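Local coordinates for protein alginate lyase (Bacteroides ovatus, PDB 3NNB) that probably cleaves the polysaccharide alginate by beta-elimination, at residues A[126-129]-A[130-134]; A[186-189]-A[190-193]. All blocks are in the same frame, centred on the assembly; numbering follows the deposited sequence.

Interaction 1: A[126-129]-A[130-134]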
loop_
_atom_site.group_PDB
_atom_site.type_symbol
_atom_site.label_atom_id
_atom_site.label_comp_id
_atom_site.label_asym_id
_atom_site.label_seq_id
_atom_site.Cartn_x
_atom_site.Cartn_y
_atom_site.Cartn_z
ATOM N N LYS A 126 -12.152 10.015 -16.118
ATOM C CA LYS A 126 -12.842 9.042 -15.225
ATOM C C LYS A 126 -12.172 8.989 -13.873
ATOM O O LYS A 126 -12.862 8.916 -12.853
ATOM C CB LYS A 126 -12.926 7.655 -15.831
ATOM C CG LYS A 126 -13.673 6.619 -15.009
ATOM C CD LYS A 126 -15.186 6.652 -15.208
ATOM C CE LYS A 126 -15.944 5.717 -14.254
ATOM N NZ LYS A 126 -17.386 5.488 -14.643
ATOM N N ALA A 127 -10.852 9.074 -13.847
ATOM C CA ALA A 127 -10.158 9.095 -12.585
ATOM C C ALA A 127 -10.561 10.269 -11.724
ATOM O O ALA A 127 -10.764 10.123 -10.515
ATOM C CB ALA A 127 -8.603 9.093 -12.770
ATOM N N VAL A 128 -10.669 11.440 -12.342
ATOM C CA VAL A 128 -11.084 12.665 -11.635
ATOM C C VAL A 128 -12.529 12.514 -11.106
ATOM O O VAL A 128 -12.828 13.036 -10.037
ATOM C CB VAL A 128 -10.843 13.926 -12.537
ATOM C CG1 VAL A 128 -11.439 15.190 -11.932
ATOM C CG2 VAL A 128 -9.342 14.125 -12.714
ATOM N N ASP A 129 -13.397 11.790 -11.837
ATOM C CA ASP A 129 -14.771 11.516 -11.384
ATOM C C ASP A 129 -14.718 10.681 -10.101
ATOM O O ASP A 129 -15.329 11.064 -9.111
ATOM C CB ASP A 129 -15.536 10.835 -12.512
ATOM C CG ASP A 129 -17.008 10.638 -12.249
ATOM O OD1 ASP A 129 -17.615 11.256 -11.359
ATOM O OD2 ASP A 129 -17.571 9.881 -13.079
ATOM N N PHE A 130 -13.936 9.594 -10.087
ATOM C CA PHE A 130 -13.743 8.836 -8.846
ATOM C C PHE A 130 -13.247 9.725 -7.707
ATOM O O PHE A 130 -13.719 9.626 -6.607
ATOM C CB PHE A 130 -12.700 7.729 -9.020
ATOM C CG PHE A 130 -13.232 6.451 -9.642
ATOM C CD1 PHE A 130 -13.826 5.487 -8.820
ATOM C CD2 PHE A 130 -13.042 6.142 -11.007
ATOM C CE1 PHE A 130 -14.285 4.301 -9.342
ATOM C CE2 PHE A 130 -13.510 4.949 -11.540
ATOM C CZ PHE A 130 -14.151 4.036 -10.708
ATOM N N LEU A 131 -12.242 10.547 -7.975
ATOM C CA LEU A 131 -11.652 11.393 -6.924
ATOM C C LEU A 131 -12.646 12.453 -6.406
ATOM O O LEU A 131 -12.675 12.743 -5.205
ATOM C CB LEU A 131 -10.434 12.086 -7.460
ATOM C CG LEU A 131 -9.217 11.222 -7.718
ATOM C CD1 LEU A 131 -8.094 12.020 -8.472
ATOM C CD2 LEU A 131 -8.656 10.507 -6.430
ATOM N N ASN A 132 -13.403 13.070 -7.318
ATOM C CA ASN A 132 -14.460 14.023 -6.917
ATOM C C ASN A 132 -15.454 13.359 -5.979
ATOM O O ASN A 132 -15.758 13.872 -4.885
ATOM C CB ASN A 132 -15.246 14.570 -8.140
ATOM C CG ASN A 132 -14.483 15.618 -8.910
ATOM O OD1 ASN A 132 -13.674 16.331 -8.349
ATOM N ND2 ASN A 132 -14.799 15.767 -10.190
ATOM N N VAL A 133 -15.938 12.203 -6.397
ATOM C CA VAL A 133 -16.970 11.505 -5.630
ATOM C C VAL A 133 -16.414 11.090 -4.263
ATOM O O VAL A 133 -17.062 11.265 -3.232
ATOM C CB VAL A 133 -17.542 10.321 -6.391
ATOM C CG1 VAL A 133 -18.468 9.498 -5.477
ATOM C CG2 VAL A 133 -18.295 10.835 -7.653
ATOM N N TRP A 134 -15.204 10.565 -4.247
ATOM C CA TRP A 134 -14.648 10.041 -2.992
ATOM C C TRP A 134 -14.170 11.098 -2.005
ATOM O O TRP A 134 -14.367 10.948 -0.794
ATOM C CB TRP A 134 -13.503 9.039 -3.254
ATOM C CG TRP A 134 -13.107 8.317 -2.005
ATOM C CD1 TRP A 134 -12.203 8.707 -1.072
ATOM C CD2 TRP A 134 -13.729 7.132 -1.492
ATOM N NE1 TRP A 134 -12.185 7.808 -0.017
ATOM C CE2 TRP A 134 -13.138 6.858 -0.240
ATOM C CE3 TRP A 134 -14.727 6.272 -1.979
ATOM C CZ2 TRP A 134 -13.495 5.747 0.533
ATOM C CZ3 TRP A 134 -15.070 5.162 -1.228
ATOM C CH2 TRP A 134 -14.484 4.927 0.035
#
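K126 and F130, one helical turn apart, meet twice: through their backbones and through their side chains. The amide N of F130 gives its hydrogen to K126 O at 3.0 Å, the first of four successive i to i+4 bonds of an alpha helix. L131 N donates to A127 O, N132 N to V128 O at 2.8 Å, and V133 N to D129 O with an N-H...O angle of 167°. All four carbonyls of 126-129 are thereby satisfied within the helix, and W134 N continues the series to F130 O.

The side chains follow the same spacing. K126 bends at its second torsion (chi2 84°), which lays its methylenes beside the F130 ring, CE lying 3.7 Å from F130 CE2. The lysine thus offers apolar carbon to the phenyl group, while its ammonium NZ reaches beyond the helix to hydrogen-bond the carbonyls of L41 and M43. K126 O also lies near the plane of the ring, at its edge, 3.3 Å from F130 CD2. On another side of the helix, V128 CG1 touches N132 ND2 at 3.8 Å; the amide nitrogen is also near V128 O, but at an angle too poor for a hydrogen bond. D129 and V133 run side by side, D129 OD1 3.8 Å from V133 CG2. N132, D129 and V133 are partly exposed, whereas V128 is buried, and a branched aliphatic residue suits that place.

Apolar residues fill the buried positions. F130 packs on A107 and V108 of helix 98-118, and K126 and W134 touch that same helix at L111 and L101. A127 and L131 instead meet M181 and F187, and V128 packs on A186 and F187, so helix 121-136 contacts helix 98-118 on one face and the loop between helices 171-180 and 189-208 on another.

Interaction 2: A[186-189]-A[190-193]. With NA (sodium ion), chain B.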
loop_
_atom_site.group_PDB
_atom_site.type_symbol
_atom_site.label_atom_id
_atom_site.label_comp_id
_atom_site.label_asym_id
_atom_site.label_seq_id
_atom_site.Cartn_x
_atom_site.Cartn_y
_atom_site.Cartn_z
ATOM N N ALA A 186 -8.401 17.007 -17.448
ATOM C CA ALA A 186 -9.361 16.810 -16.357
ATOM C C ALA A 186 -8.768 17.111 -14.978
ATOM O O ALA A 186 -9.455 17.595 -14.071
ATOM C CB ALA A 186 -9.916 15.373 -16.360
ATOM N N PHE A 187 -7.489 16.758 -14.790
ATOM C CA PHE A 187 -6.857 16.918 -13.480
ATOM C C PHE A 187 -6.336 18.365 -13.426
ATOM O O PHE A 187 -5.170 18.634 -13.760
ATOM C CB PHE A 187 -5.728 15.892 -13.255
ATOM C CG PHE A 187 -5.391 15.659 -11.778
ATOM C CD1 PHE A 187 -4.663 16.574 -11.057
ATOM C CD2 PHE A 187 -5.791 14.491 -11.151
ATOM C CE1 PHE A 187 -4.385 16.351 -9.719
ATOM C CE2 PHE A 187 -5.517 14.269 -9.833
ATOM C CZ PHE A 187 -4.840 15.195 -9.105
ATOM N N THR A 188 -7.216 19.268 -13.013
ATOM C CA THR A 188 -7.004 20.701 -13.065
ATOM C C THR A 188 -6.252 21.189 -11.839
ATOM O O THR A 188 -6.105 20.468 -10.845
ATOM C CB THR A 188 -8.326 21.454 -13.078
ATOM O OG1 THR A 188 -9.045 21.117 -11.897
ATOM C CG2 THR A 188 -9.181 21.075 -14.341
ATOM N N PRO A 189 -5.839 22.451 -11.865
ATOM C CA PRO A 189 -5.298 23.033 -10.618
ATOM C C PRO A 189 -6.285 22.992 -9.435
ATOM O O PRO A 189 -5.862 22.789 -8.301
ATOM C CB PRO A 189 -4.961 24.477 -11.025
ATOM C CG PRO A 189 -4.664 24.356 -12.505
ATOM C CD PRO A 189 -5.623 23.313 -13.045
ATOM N N LYS A 190 -7.584 23.132 -9.690
ATOM C CA LYS A 190 -8.576 23.055 -8.622
ATOM C C LYS A 190 -8.636 21.634 -8.047
ATOM O O LYS A 190 -8.746 21.475 -6.846
ATOM C CB LYS A 190 -9.936 23.514 -9.114
ATOM C CG LYS A 190 -11.072 23.558 -8.105
ATOM C CD LYS A 190 -12.258 24.357 -8.699
ATOM C CE LYS A 190 -13.451 24.458 -7.747
ATOM N NZ LYS A 190 -14.753 24.766 -8.467
ATOM N N VAL A 191 -8.594 20.616 -8.901
ATOM C CA VAL A 191 -8.601 19.213 -8.423
ATOM C C VAL A 191 -7.337 18.931 -7.595
ATOM O O VAL A 191 -7.409 18.371 -6.496
ATOM C CB VAL A 191 -8.746 18.221 -9.593
ATOM C CG1 VAL A 191 -8.561 16.747 -9.115
ATOM C CG2 VAL A 191 -10.120 18.435 -10.256
ATOM N N LYS A 192 -6.193 19.382 -8.089
ATOM C CA LYS A 192 -4.950 19.172 -7.408
ATOM C C LYS A 192 -4.980 19.848 -6.045
ATOM O O LYS A 192 -4.572 19.278 -5.056
ATOM C CB LYS A 192 -3.803 19.731 -8.240
ATOM C CG LYS A 192 -2.439 19.416 -7.623
ATOM C CD LYS A 192 -1.283 19.816 -8.570
ATOM C CE LYS A 192 0.051 19.552 -7.860
ATOM N NZ LYS A 192 1.282 19.791 -8.671
ATOM N N LYS A 193 -5.452 21.095 -6.003
ATOM C CA LYS A 193 -5.513 21.823 -4.754
ATOM C C LYS A 193 -6.419 21.080 -3.744
ATOM O O LYS A 193 -6.124 20.998 -2.554
ATOM C CB LYS A 193 -6.050 23.219 -5.014
ATOM C CG LYS A 193 -6.138 24.112 -3.796
ATOM C CD LYS A 193 -6.617 25.536 -4.187
ATOM C CE LYS A 193 -6.849 26.409 -2.952
ATOM N NZ LYS A 193 -7.741 27.545 -3.278
HETATM NA NA NA B . -4.024 19.320 -15.764
HETATM O O HOH W 1 -5.920 20.777 -16.324
HETATM O O HOH W 2 -2.819 20.360 -17.565
HETATM O O HOH W 3 -2.919 21.250 -14.587
#
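T188 is the N-cap of helix 189-208, and its hydroxyl oxygen accepts the hydrogen of V191 N at 3.1 Å, with an N-H...O angle of 164°. With chi1 at 59°, OG1 lies between the backbone N and the carbonyl carbon of T188, where it can turn in toward the first helical turn. A threonine suits this place because its short hydroxyl can stand in for the carbonyl that a preceding turn would supply. P189, the first helical residue, fits as well: its ring fixes phi, and no amide hydrogen is left there needing an acceptor.

Backbone hydrogen bonds then take over. K192 N donates to T188 O, nearly straight on to the carbonyl, and K193 N donates to P189 O at 2.9 Å.

Apolar packing holds the preceding loop against the helix. V191 CG1 makes a CH-pi contact over the face of F187, 3.9 Å from the ring centroid and 8° off the ring normal. Beside it, F187 CE1 is 3.7 Å from K192 CB. V191 CG2 turns the other way, to T188 OG1, so the two branches of this valine serve the ring and the cap separately. K192 extends past the phenyl group, and its NZ forms a salt bridge with E182.

Metal binding uses backbone rather than side chain. F187, at the centre of an inverse gamma turn, directs its carbonyl to a sodium ion that the carbonyls of E182 and S184 also bind. Three waters complete the set of ligands, and F187 O lies 2.4 Å from the sodium.

In the fold
Along the chain, interaction 1 closes before interaction 2 opens, with strand 148-151 and helix 171-180 between them. Their centres are about 11 Å apart, on the same side of the chain's centre, and they touch directly. Segment 126-134 lies within helix 121-136, whereas 186-193 spans a loop and the start of helix 189-208. The seam is largely apolar: L131 CD1 reaches F187 CE2 at 3.7 Å, and V128 CG1 meets V191 CG2 at 3.9 Å. Packing therefore joins the sodium-binding loop and the capped helix start to helix 121-136, at the periphery of this largely helical protein.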